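Local coordinates for protein putative adhesin (Bacteroides fragilis NCTC 9343, PDB 3PET) that is of unknown function but, as a putative lipoprotein adhesin built as a right-handed beta-helix, probably mediates attachment at the bacterial surface, at residues Ala26-Asn31 with Met81-Thr86; Asp50-Leu55 with Lys73-Phe78; Gly106-Asn111 with Ser126-Lys131; Gln135-Gly140 with His154-Gly159; Gly146-Ala151 with Leu166-Val171. One frame throughout, in Å; residues are numbered along the deposited sequence.

Contact 1: residues Ala26-Asn31 with Met81-Thr86; sequences AGTVGN and MKITIT. With ACT (acetate ion), chain D.
Ile-83 buries more surface than any other residue of the contact, and its delta carbon meets Thr-28 tip to tip, with Ile-83 CD1 3.5 Å from Thr-28 OG1. The isoleucine gets there by holding CG1 beside its own backbone N (chi1 -60°) and then running on extended, which sends CD1 across to the loop. Thr-28 answers with its hydroxyl tucked between its backbone N and carbonyl carbon (chi1 49°), so that OG1 and CB both face the methyl. Leu-67 of strand 64-69 packs on both residues, and Leu-44 and Ile-32 also cover Ile-83, making this an apolar interior. Beside it, the backbone of Ile-83 is fixed by a nearly straight bond from Ile-83 N to Asn-31 O of 2.9 Å. This is the start of the parallel pairing between strands 31-36 and 82-87 in a beta-helix, just where the loop 27-30 feeds into the sheet. One step earlier the chains stand too far apart for a direct bond, and a water spans them, donating to Met-81 O and accepting from Asn-31 N at 3.1 Å. The Asn-31 side chain turns elsewhere, its OD1 taking the backbone N of Asp-100. Met-81, a selenomethionine, is folded at both chi2 and chi3. Its CB lies 4.0 Å from Val-29 O, while its CG and CE both rest against one oxygen of an acetate, probably from the crystallisation liquor, with Met-81 CG 3.6 Å from acetate O. The other carboxylate oxygen is held by the backbone: Val-29 N donates to acetate OXT over 2.9 Å.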
# COMPACT_ATOMS: atom_id res chain seq x y z
N ALA A 26 2.53 -10.14 15.83
CA ALA A 26 1.61 -11.11 15.25
C ALA A 26 1.77 -11.28 13.72
O ALA A 26 1.78 -10.29 12.98
CB ALA A 26 0.17 -10.72 15.59
N GLY A 27 1.87 -12.55 13.31
CA GLY A 27 1.99 -12.96 11.91
C GLY A 27 0.88 -13.93 11.56
O GLY A 27 1.07 -14.89 10.82
N THR A 28 -0.30 -13.68 12.11
CA THR A 28 -1.45 -14.55 11.95
C THR A 28 -2.44 -14.01 10.95
O THR A 28 -2.30 -12.88 10.45
CB THR A 28 -2.14 -14.68 13.33
OG1 THR A 28 -2.29 -13.38 13.87
CG2 THR A 28 -1.35 -15.55 14.30
N VAL A 29 -3.49 -14.80 10.70
CA VAL A 29 -4.63 -14.42 9.89
C VAL A 29 -5.82 -14.31 10.84
O VAL A 29 -6.15 -15.28 11.51
CB VAL A 29 -4.92 -15.34 8.69
CG1 VAL A 29 -6.12 -14.82 7.90
CG2 VAL A 29 -3.70 -15.47 7.78
N GLY A 30 -6.45 -13.16 10.88
CA GLY A 30 -7.60 -12.93 11.75
C GLY A 30 -7.54 -11.59 12.43
O GLY A 30 -6.45 -11.01 12.58
N ASN A 31 -8.70 -11.11 12.88
CA ASN A 31 -8.80 -9.80 13.51
C ASN A 31 -8.38 -9.88 14.94
O ASN A 31 -8.67 -10.87 15.63
CB ASN A 31 -10.21 -9.22 13.38
CG ASN A 31 -10.57 -8.94 11.94
OD1 ASN A 31 -9.74 -8.57 11.12
ND2 ASN A 31 -11.82 -9.17 11.59
N MSE A 81 -12.32 -16.37 12.62
CA MSE A 81 -11.11 -16.22 13.46
C MSE A 81 -11.10 -14.88 14.22
O MSE A 81 -11.17 -13.82 13.59
CB MSE A 81 -9.83 -16.35 12.62
CG MSE A 81 -9.57 -17.76 12.10
SE MSE A 81 -9.46 -19.12 13.53
CE MSE A 81 -7.97 -18.45 14.45
N LYS A 82 -11.06 -14.93 15.56
CA LYS A 82 -11.01 -13.71 16.37
C LYS A 82 -9.98 -13.91 17.48
O LYS A 82 -10.05 -14.90 18.23
CB LYS A 82 -12.38 -13.32 16.95
CG LYS A 82 -12.38 -11.92 17.52
CD LYS A 82 -13.44 -11.68 18.59
CE LYS A 82 -14.80 -11.40 18.02
NZ LYS A 82 -15.79 -11.06 19.07
N ILE A 83 -9.01 -13.00 17.55
CA ILE A 83 -7.95 -13.04 18.55
C ILE A 83 -8.22 -11.93 19.56
O ILE A 83 -8.25 -10.76 19.19
CB ILE A 83 -6.54 -12.94 17.88
CG1 ILE A 83 -6.31 -14.11 16.89
CG2 ILE A 83 -5.42 -12.86 18.95
CD1 ILE A 83 -5.22 -13.86 15.78
N THR A 84 -8.43 -12.29 20.84
CA THR A 84 -8.73 -11.35 21.90
C THR A 84 -7.53 -11.33 22.85
O THR A 84 -7.15 -12.37 23.40
CB THR A 84 -10.06 -11.73 22.55
OG1 THR A 84 -11.08 -11.51 21.58
CG2 THR A 84 -10.39 -10.89 23.79
N ILE A 85 -6.92 -10.15 23.00
CA ILE A 85 -5.72 -9.98 23.81
C ILE A 85 -5.97 -8.94 24.93
O ILE A 85 -6.59 -7.91 24.69
CB ILE A 85 -4.52 -9.56 22.91
CG1 ILE A 85 -4.36 -10.46 21.66
CG2 ILE A 85 -3.20 -9.49 23.73
CD1 ILE A 85 -3.12 -10.10 20.71
N THR A 86 -5.49 -9.23 26.14
CA THR A 86 -5.59 -8.27 27.23
C THR A 86 -4.35 -8.36 28.09
O THR A 86 -3.83 -9.44 28.35
CB THR A 86 -6.92 -8.33 28.04
OG1 THR A 86 -6.89 -7.30 29.04
CG2 THR A 86 -7.18 -9.65 28.68
C ACT D . -4.87 -18.27 11.47
O ACT D . -6.00 -17.76 11.45
OXT ACT D . -3.89 -17.57 11.42
CH3 ACT D . -4.71 -19.78 11.53
O HOH W 1 -11.15 -12.40 11.54

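Contact 2: residues Asp50-Leu55 with Lys73-Phe78; sequences DNIVAL and KKVRNF
Ile-52 and Leu-55, three residues apart on the helical turn 50-55, hold Val-75 between them and bury more surface than any other residues of the contact. Each branch of Val-75 has its own partner. Val-75 CG1, anti to the backbone N (chi1 177°), meets Ile-52 CD1 at 3.7 Å, the two side chains passing at a slant. Val-75 CG2 faces the other way along the helix and meets Leu-55 CD1 end on at 3.5 Å, closer than carbon atoms usually come. Ile-52 reaches two partners because its chain divides: CG1 bends at chi2 to lay CD1 on the valine, while CG2 touches Phe-78 CD1 at 3.9 Å, the isoleucine and phenylalanine crossing at about a right angle. The ring is in turn covered on one face by Val-75 CG1, which sits over its centre 4.0 Å above the plane; valine and phenylalanine of the same loop pack on each other as well as on Ile-52. At the margin, Leu-55 CD2 comes within 4.5 Å of Lys-73 CG. Backbone bonds to Ile-5 fasten Lys-74 and Arg-76 to the N-terminal chain, and the second subunit takes Val-75 O through its Thr-217 and packs its Gly-216 on Phe-78. Purely apolar between the segments, this is a small hydrophobic cluster that closes a helical turn against an irregular loop, at the N-terminal part of a beta-helix.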
# COMPACT_ATOMS: atom_id res chain seq x y z
N ASP A 50 -11.97 -25.16 15.52
CA ASP A 50 -10.90 -25.76 16.33
C ASP A 50 -9.66 -26.17 15.55
O ASP A 50 -8.57 -26.01 16.08
CB ASP A 50 -11.40 -26.95 17.19
CG ASP A 50 -12.07 -28.10 16.47
OD1 ASP A 50 -12.21 -28.03 15.24
OD2 ASP A 50 -12.47 -29.08 17.16
N ASN A 51 -9.79 -26.64 14.30
CA ASN A 51 -8.62 -27.06 13.51
C ASN A 51 -7.87 -25.86 12.89
O ASN A 51 -6.74 -26.02 12.41
CB ASN A 51 -9.04 -28.07 12.41
CG ASN A 51 -10.05 -27.55 11.43
OD1 ASN A 51 -10.77 -26.57 11.68
ND2 ASN A 51 -10.16 -28.22 10.30
N ILE A 52 -8.49 -24.66 12.91
CA ILE A 52 -7.86 -23.44 12.40
C ILE A 52 -7.16 -22.75 13.59
O ILE A 52 -6.01 -22.32 13.47
CB ILE A 52 -8.88 -22.52 11.66
CG1 ILE A 52 -9.69 -23.30 10.57
CG2 ILE A 52 -8.21 -21.27 11.11
CD1 ILE A 52 -8.87 -24.13 9.51
N VAL A 53 -7.83 -22.74 14.76
CA VAL A 53 -7.26 -22.20 16.02
C VAL A 53 -5.95 -22.95 16.33
O VAL A 53 -4.96 -22.32 16.71
CB VAL A 53 -8.28 -22.32 17.18
CG1 VAL A 53 -7.63 -22.04 18.54
CG2 VAL A 53 -9.47 -21.39 16.96
N ALA A 54 -5.95 -24.28 16.09
CA ALA A 54 -4.81 -25.17 16.34
C ALA A 54 -3.57 -24.80 15.50
O ALA A 54 -2.47 -25.20 15.88
CB ALA A 54 -5.20 -26.62 16.07
N LEU A 55 -3.74 -24.02 14.40
CA LEU A 55 -2.63 -23.61 13.53
C LEU A 55 -1.81 -22.43 14.11
O LEU A 55 -0.74 -22.12 13.59
CB LEU A 55 -3.15 -23.21 12.13
CG LEU A 55 -3.90 -24.27 11.31
CD1 LEU A 55 -4.32 -23.68 9.99
CD2 LEU A 55 -3.05 -25.51 11.05
N LYS A 73 1.00 -24.10 5.49
CA LYS A 73 -0.29 -24.78 5.61
C LYS A 73 -1.40 -24.11 4.80
O LYS A 73 -1.73 -22.95 5.03
CB LYS A 73 -0.74 -24.97 7.07
CG LYS A 73 -0.01 -26.11 7.79
CD LYS A 73 -0.64 -27.48 7.56
CE LYS A 73 0.38 -28.58 7.66
NZ LYS A 73 0.96 -28.93 6.34
N LYS A 74 -1.98 -24.88 3.86
CA LYS A 74 -3.08 -24.36 3.04
C LYS A 74 -4.38 -24.51 3.81
O LYS A 74 -4.65 -25.56 4.39
CB LYS A 74 -3.18 -25.04 1.67
CG LYS A 74 -2.09 -24.65 0.67
CD LYS A 74 -2.21 -25.51 -0.57
CE LYS A 74 -0.90 -25.73 -1.27
NZ LYS A 74 -1.07 -26.58 -2.48
N VAL A 75 -5.15 -23.44 3.84
CA VAL A 75 -6.45 -23.38 4.52
C VAL A 75 -7.48 -22.90 3.48
O VAL A 75 -7.23 -21.91 2.80
CB VAL A 75 -6.40 -22.46 5.77
CG1 VAL A 75 -7.75 -22.35 6.43
CG2 VAL A 75 -5.37 -22.96 6.77
N ARG A 76 -8.61 -23.63 3.36
CA ARG A 76 -9.69 -23.27 2.43
C ARG A 76 -10.19 -21.81 2.73
O ARG A 76 -10.22 -20.99 1.81
CB ARG A 76 -10.81 -24.31 2.49
N ASN A 77 -10.38 -21.45 4.04
CA ASN A 77 -10.75 -20.08 4.47
C ASN A 77 -10.47 -19.86 5.97
O ASN A 77 -10.50 -20.83 6.74
CB ASN A 77 -12.23 -19.77 4.17
CG ASN A 77 -13.20 -20.52 5.05
OD1 ASN A 77 -13.37 -20.21 6.24
ND2 ASN A 77 -13.83 -21.55 4.51
N PHE A 78 -10.29 -18.59 6.40
CA PHE A 78 -10.03 -18.22 7.79
C PHE A 78 -11.21 -17.44 8.40
O PHE A 78 -11.01 -16.55 9.24
CB PHE A 78 -8.73 -17.39 7.90
CG PHE A 78 -7.46 -18.10 7.50
CD1 PHE A 78 -6.71 -18.80 8.44
CD2 PHE A 78 -6.97 -18.01 6.20
CE1 PHE A 78 -5.51 -19.43 8.07
CE2 PHE A 78 -5.77 -18.63 5.84
CZ PHE A 78 -5.04 -19.32 6.78

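Contact 3: residues Gly106-Asn111 with Ser126-Lys131; sequences GLTTDN and SLTCQK
Asp-110 O is gripped by two successive backbone N-H groups of the facing segment, Gln-130 N at 2.8 Å and Lys-131 N at 3.0 Å. The lysine bond lies in the carbonyl plane, whereas the glutamine donor is tilted 15° from it. This fork sits where both chains bend, and before it the strands run in exact register: Thr-128 N donates to Leu-107 O over 2.8 Å, and Thr-109 N to Thr-128 O. Coils stacked in parallel register make the beta-helix, and here, where 106-111 and 126-131 form the same corner on neighbouring coils, Leu over Leu and Thr over Thr repeat from one coil to the next. Leu-107 and Leu-127 lie side by side on the inner face, both with CG anti to the backbone N (chi1 173° and 175°), which brings Leu-107 CD2 to 4.1 Å from Leu-127 CD1. Leu-112 covers the pair. On the outer face Thr-108 and Thr-128 also point the same way, and one water is bonded to both hydroxyls while donating to Ser-126 O. Further along, Asn-111 N is tied back to Asp-110 OD1 within its own turn, and Thr-109 OG1 is bonded to Leu-90 O.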
# COMPACT_ATOMS: atom_id res chain seq x y z
N GLY A 106 -9.78 2.08 24.57
CA GLY A 106 -8.73 2.84 25.23
C GLY A 106 -7.44 2.16 25.61
O GLY A 106 -7.37 0.95 25.81
N LEU A 107 -6.40 2.98 25.69
CA LEU A 107 -5.07 2.60 26.12
C LEU A 107 -4.38 3.80 26.71
O LEU A 107 -4.29 4.84 26.06
CB LEU A 107 -4.22 1.98 24.98
CG LEU A 107 -2.72 1.71 25.32
CD1 LEU A 107 -2.56 0.63 26.42
CD2 LEU A 107 -1.93 1.33 24.06
N THR A 108 -3.90 3.66 27.96
CA THR A 108 -3.10 4.67 28.65
C THR A 108 -1.70 4.08 28.78
O THR A 108 -1.52 3.04 29.41
CB THR A 108 -3.71 5.10 29.99
OG1 THR A 108 -5.02 5.59 29.75
CG2 THR A 108 -2.87 6.15 30.69
N THR A 109 -0.73 4.73 28.16
CA THR A 109 0.65 4.24 28.16
C THR A 109 1.61 5.43 28.09
O THR A 109 1.18 6.54 27.78
CB THR A 109 0.85 3.27 26.95
OG1 THR A 109 2.12 2.61 27.07
CG2 THR A 109 0.72 3.96 25.56
N ASP A 110 2.90 5.21 28.35
CA ASP A 110 3.87 6.28 28.20
C ASP A 110 4.26 6.39 26.71
O ASP A 110 4.03 7.42 26.09
CB ASP A 110 5.11 6.06 29.11
CG ASP A 110 5.58 4.61 29.28
OD1 ASP A 110 5.32 3.78 28.37
OD2 ASP A 110 6.21 4.31 30.32
N ASN A 111 4.80 5.30 26.13
CA ASN A 111 5.23 5.25 24.73
C ASN A 111 4.53 4.14 24.01
O ASN A 111 4.47 3.03 24.52
CB ASN A 111 6.75 5.02 24.62
CG ASN A 111 7.57 5.93 25.50
OD1 ASN A 111 7.58 7.15 25.34
ND2 ASN A 111 8.23 5.36 26.50
N SER A 126 -9.46 6.23 22.00
CA SER A 126 -9.22 6.71 23.37
C SER A 126 -7.78 6.41 23.82
O SER A 126 -7.56 5.83 24.89
CB SER A 126 -10.23 6.10 24.35
OG SER A 126 -11.55 6.24 23.87
N LEU A 127 -6.82 6.82 22.99
CA LEU A 127 -5.42 6.66 23.32
C LEU A 127 -4.95 7.84 24.18
O LEU A 127 -5.22 8.99 23.84
CB LEU A 127 -4.58 6.56 22.02
CG LEU A 127 -3.04 6.51 22.17
CD1 LEU A 127 -2.56 5.26 22.94
CD2 LEU A 127 -2.36 6.67 20.82
N THR A 128 -4.23 7.57 25.28
CA THR A 128 -3.61 8.62 26.10
C THR A 128 -2.15 8.21 26.21
O THR A 128 -1.86 7.18 26.80
CB THR A 128 -4.29 8.80 27.48
OG1 THR A 128 -5.69 9.00 27.32
CG2 THR A 128 -3.69 9.96 28.26
N CYS A 129 -1.23 8.97 25.59
CA CYS A 129 0.18 8.59 25.66
C CYS A 129 1.06 9.82 25.70
O CYS A 129 0.58 10.93 25.47
CB CYS A 129 0.55 7.69 24.48
SG CYS A 129 0.55 8.52 22.86
N GLN A 130 2.37 9.62 25.97
CA GLN A 130 3.34 10.70 25.94
C GLN A 130 3.92 10.75 24.55
O GLN A 130 3.86 11.79 23.90
CB GLN A 130 4.43 10.53 27.02
CG GLN A 130 3.89 10.50 28.46
CD GLN A 130 2.96 11.65 28.79
OE1 GLN A 130 3.34 12.83 28.72
NE2 GLN A 130 1.71 11.34 29.14
N LYS A 131 4.48 9.62 24.09
CA LYS A 131 5.10 9.53 22.78
C LYS A 131 4.43 8.44 21.95
O LYS A 131 4.23 7.32 22.43
CB LYS A 131 6.61 9.28 22.88
CG LYS A 131 7.38 10.38 23.60
CD LYS A 131 8.85 10.02 23.78
CE LYS A 131 9.59 11.07 24.56
NZ LYS A 131 11.00 10.69 24.81
O HOH W 2 -6.89 6.69 27.40
O HOH W 3 0.37 9.06 29.81

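Contact 4: residues Gln135-Gly140 with His154-Gly159; sequences QSMGVG and HSKGVG
Among the side chains, one hydrogen bond joins the segments: Lys-156 NZ donates to Gln-135 OE1 at 2.9 Å, approaching 19° off the carbonyl plane. Lys-156 reaches it fully extended beyond CG, whereas Gln-135 bends at chi2 (-91°) to turn its amide toward the next coil. The same bend sets Gln-135 NE2 3.3 Å from His-154 CD2, amide and ring planes lying 34° apart. Backbone bonds form a second group. Ser-136 N donates to His-154 O and Lys-156 N to Ser-136 O, the latter at 2.7 Å; in the turn that follows the strands, Val-158 N donates to Gly-138 O and Gly-140 N to Val-158 O. Each segment leaves its strand through the same Gly-Val-Gly turn, stacked coil upon coil as in a right-handed beta-helix. Gly-140 and Gly-159 take backbone angles that call for glycine, and Gly-157 CA lies close against Gly-138 O. A water bridges Ser-136 OG to Gly-157 N, 2.9 Å from each. Apolar contact is slight: selenomethionine Met-137 runs alongside Lys-156 with Met-137 CG 4.1 Å from Lys-156 CD, and Val-139 CG2 is 4.5 Å from Val-158 CB. The two valines also meet Gly-159 and Gly-140 of the second subunit.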
# COMPACT_ATOMS: atom_id res chain seq x y z
N GLN A 135 4.74 3.61 12.20
CA GLN A 135 5.44 3.28 10.96
C GLN A 135 4.51 2.38 10.18
O GLN A 135 4.41 1.18 10.51
CB GLN A 135 6.80 2.62 11.22
CG GLN A 135 7.82 3.51 11.95
CD GLN A 135 8.70 4.31 11.03
OE1 GLN A 135 8.75 4.08 9.82
NE2 GLN A 135 9.44 5.25 11.59
N SER A 136 3.76 2.95 9.21
CA SER A 136 2.83 2.12 8.42
C SER A 136 3.53 1.72 7.15
O SER A 136 4.02 2.57 6.41
CB SER A 136 1.50 2.81 8.16
OG SER A 136 1.66 4.02 7.42
N MSE A 137 3.69 0.41 6.97
CA MSE A 137 4.49 -0.13 5.88
C MSE A 137 3.79 -1.19 5.04
O MSE A 137 4.39 -1.70 4.12
CB MSE A 137 5.77 -0.75 6.47
CG MSE A 137 6.72 0.28 7.08
SE MSE A 137 8.10 -0.65 8.08
CE MSE A 137 7.13 -0.85 9.71
N GLY A 138 2.54 -1.51 5.35
CA GLY A 138 1.80 -2.52 4.61
C GLY A 138 0.67 -1.96 3.79
O GLY A 138 0.78 -0.83 3.28
N VAL A 139 -0.41 -2.73 3.64
CA VAL A 139 -1.59 -2.28 2.90
C VAL A 139 -2.75 -2.13 3.88
O VAL A 139 -3.24 -3.12 4.43
CB VAL A 139 -1.96 -3.21 1.72
CG1 VAL A 139 -3.23 -2.70 1.03
CG2 VAL A 139 -0.81 -3.30 0.73
N GLY A 140 -3.18 -0.89 4.08
CA GLY A 140 -4.24 -0.60 5.04
C GLY A 140 -4.07 0.75 5.70
O GLY A 140 -3.04 1.43 5.55
N HIS A 154 4.72 8.11 10.22
CA HIS A 154 5.51 7.83 9.02
C HIS A 154 4.83 6.77 8.19
O HIS A 154 4.79 5.59 8.56
CB HIS A 154 6.96 7.41 9.40
CG HIS A 154 7.66 8.37 10.31
ND1 HIS A 154 8.00 9.65 9.90
CD2 HIS A 154 8.05 8.20 11.59
CE1 HIS A 154 8.57 10.23 10.94
NE2 HIS A 154 8.62 9.39 11.98
N SER A 155 4.26 7.19 7.06
CA SER A 155 3.56 6.27 6.18
C SER A 155 4.48 5.91 5.03
O SER A 155 5.12 6.79 4.46
CB SER A 155 2.25 6.88 5.70
OG SER A 155 2.43 8.14 5.06
N LYS A 156 4.59 4.60 4.73
CA LYS A 156 5.49 4.08 3.69
C LYS A 156 4.84 3.05 2.76
O LYS A 156 5.44 2.70 1.75
CB LYS A 156 6.74 3.43 4.32
CG LYS A 156 7.61 4.42 5.10
CD LYS A 156 8.62 3.72 5.99
CE LYS A 156 9.51 4.75 6.64
NZ LYS A 156 10.53 4.13 7.53
N GLY A 157 3.66 2.56 3.12
CA GLY A 157 2.98 1.56 2.30
C GLY A 157 1.85 2.16 1.49
O GLY A 157 1.97 3.27 0.96
N VAL A 158 0.75 1.42 1.38
CA VAL A 158 -0.43 1.89 0.65
C VAL A 158 -1.57 2.03 1.67
O VAL A 158 -1.97 1.04 2.28
CB VAL A 158 -0.80 0.97 -0.54
CG1 VAL A 158 -2.06 1.46 -1.24
CG2 VAL A 158 0.37 0.88 -1.53
N GLY A 159 -2.06 3.24 1.85
CA GLY A 159 -3.10 3.50 2.85
C GLY A 159 -2.88 4.83 3.55
O GLY A 159 -1.86 5.51 3.35
O HOH W 4 1.30 3.34 4.65

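Contact 5: residues Gly146-Ala151 with Leu166-Val171; sequences GTAQIA and LRANAV
The Arg-167 guanidinium lies flat over the backbone of the previous coil, with Gly-146 O above the centre of one face, 3.4 Å from Arg-167 CZ. Bends at chi2 and chi3 fold the arginine back to this position, and a salt bridge from its NH2 to Glu-145 holds the far end. Thr-147 CG2 approaches the group obliquely, 3.7 Å from Arg-167 NH1. The second pair of flat groups is Gln-149 and Asn-169, side by side with amide planes 50° apart. Asn-169 ND2 donates to Gln-149 OE1 over 2.7 Å; the acceptor lies within the asparagine plane, but the donor stands 43° out of the glutamine plane. This hydrogen-bonded amide pair links successive coils of the beta-helix at the corner between two faces of the solenoid. Parallel backbone bonds flank that corner: Arg-167 N to Gly-146 O and Ala-148 N to Arg-167 O before it, Ala-170 N to Gln-149 O and Ala-151 N to Ala-170 O after it. Inside, small residues allow close packing. Ala-151 CB is 3.9 Å from both Ala-168 CB and Leu-166 CD2, the leucine reaching back with CG anti to its backbone N (chi1 -179°). On the outer face Ile-150 CG1 lies 4.3 Å from Ala-170 CB.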
# COMPACT_ATOMS: atom_id res chain seq x y z
N GLY A 146 -7.41 10.26 20.27
CA GLY A 146 -6.96 10.48 21.64
C GLY A 146 -5.99 11.63 21.75
O GLY A 146 -6.14 12.64 21.07
N THR A 147 -5.00 11.49 22.62
CA THR A 147 -4.02 12.55 22.83
C THR A 147 -2.60 11.97 22.89
O THR A 147 -2.40 10.84 23.31
CB THR A 147 -4.31 13.39 24.12
OG1 THR A 147 -4.10 12.59 25.29
CG2 THR A 147 -5.71 14.02 24.15
N ALA A 148 -1.63 12.79 22.51
CA ALA A 148 -0.21 12.46 22.59
C ALA A 148 0.58 13.74 22.82
O ALA A 148 0.14 14.81 22.39
CB ALA A 148 0.26 11.78 21.31
N GLN A 149 1.71 13.66 23.53
CA GLN A 149 2.53 14.86 23.67
C GLN A 149 3.29 15.02 22.36
O GLN A 149 3.35 16.10 21.80
CB GLN A 149 3.46 14.78 24.90
CG GLN A 149 2.75 15.02 26.23
CD GLN A 149 2.24 16.44 26.41
OE1 GLN A 149 2.75 17.41 25.84
NE2 GLN A 149 1.20 16.59 27.22
N ILE A 150 3.81 13.89 21.84
CA ILE A 150 4.55 13.80 20.58
C ILE A 150 3.94 12.68 19.75
O ILE A 150 3.72 11.59 20.28
CB ILE A 150 6.09 13.57 20.79
CG1 ILE A 150 6.70 14.67 21.69
CG2 ILE A 150 6.83 13.52 19.41
CD1 ILE A 150 7.98 14.26 22.45
N ALA A 151 3.71 12.93 18.44
CA ALA A 151 3.23 11.90 17.50
C ALA A 151 4.08 11.91 16.24
O ALA A 151 4.10 12.91 15.51
CB ALA A 151 1.75 12.12 17.16
N LEU A 166 -6.48 12.70 16.81
CA LEU A 166 -5.40 12.44 17.72
C LEU A 166 -4.74 13.79 17.98
O LEU A 166 -3.97 14.26 17.14
CB LEU A 166 -4.40 11.38 17.24
CG LEU A 166 -3.28 11.13 18.26
CD1 LEU A 166 -3.62 9.96 19.19
CD2 LEU A 166 -1.99 10.97 17.59
N ARG A 167 -5.12 14.45 19.10
CA ARG A 167 -4.60 15.77 19.47
C ARG A 167 -3.19 15.64 20.03
O ARG A 167 -3.01 15.06 21.11
CB ARG A 167 -5.54 16.47 20.50
CG ARG A 167 -6.92 16.85 19.96
CD ARG A 167 -8.04 16.45 20.91
NE ARG A 167 -8.68 15.20 20.52
CZ ARG A 167 -9.15 14.28 21.36
NH1 ARG A 167 -9.04 14.45 22.68
NH2 ARG A 167 -9.71 13.17 20.90
N ALA A 168 -2.18 16.14 19.30
CA ALA A 168 -0.78 16.06 19.73
C ALA A 168 -0.19 17.46 19.86
O ALA A 168 -0.59 18.36 19.12
CB ALA A 168 0.03 15.24 18.74
N ASN A 169 0.77 17.65 20.78
CA ASN A 169 1.43 18.96 20.88
C ASN A 169 2.45 19.11 19.76
O ASN A 169 2.46 20.13 19.10
CB ASN A 169 2.06 19.18 22.25
CG ASN A 169 1.03 19.57 23.28
OD1 ASN A 169 0.09 20.32 23.00
ND2 ASN A 169 1.18 19.07 24.47
N ALA A 170 3.27 18.09 19.53
CA ALA A 170 4.29 18.08 18.48
C ALA A 170 4.03 16.92 17.53
O ALA A 170 3.79 15.79 17.97
CB ALA A 170 5.67 17.96 19.10
N VAL A 171 4.04 17.21 16.24
CA VAL A 171 3.82 16.18 15.22
C VAL A 171 5.02 16.14 14.29
O VAL A 171 5.52 17.19 13.87
CB VAL A 171 2.48 16.40 14.43
CG1 VAL A 171 2.38 15.49 13.21
CG2 VAL A 171 1.27 16.20 15.34

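In the fold
Contacts 3, 4 and 5 join successive coils of the beta-helix through parallel backbone bonds; contact 1 makes just one such direct bond, and contact 2 relies on apolar side chains alone. Contacts 3 and 5 are consecutive layers of one corner, centres 10 Å apart, with Leu-127 and Gln-130 probably hydrogen-bonded to Thr-147 and Ile-150. Contact 4 shares strand 147-155 with contact 5 but lies where a glycine-rich turn follows the strands. Contacts 1 and 2 touch, Met-81 on Ile-52. Contacts 1, 2 and 4 meet the second subunit. Contact 3 is the most exposed, contact 4 has no fully exposed touching residue, contact 5 is half buried, and contact 2 lies farthest from the chain centre.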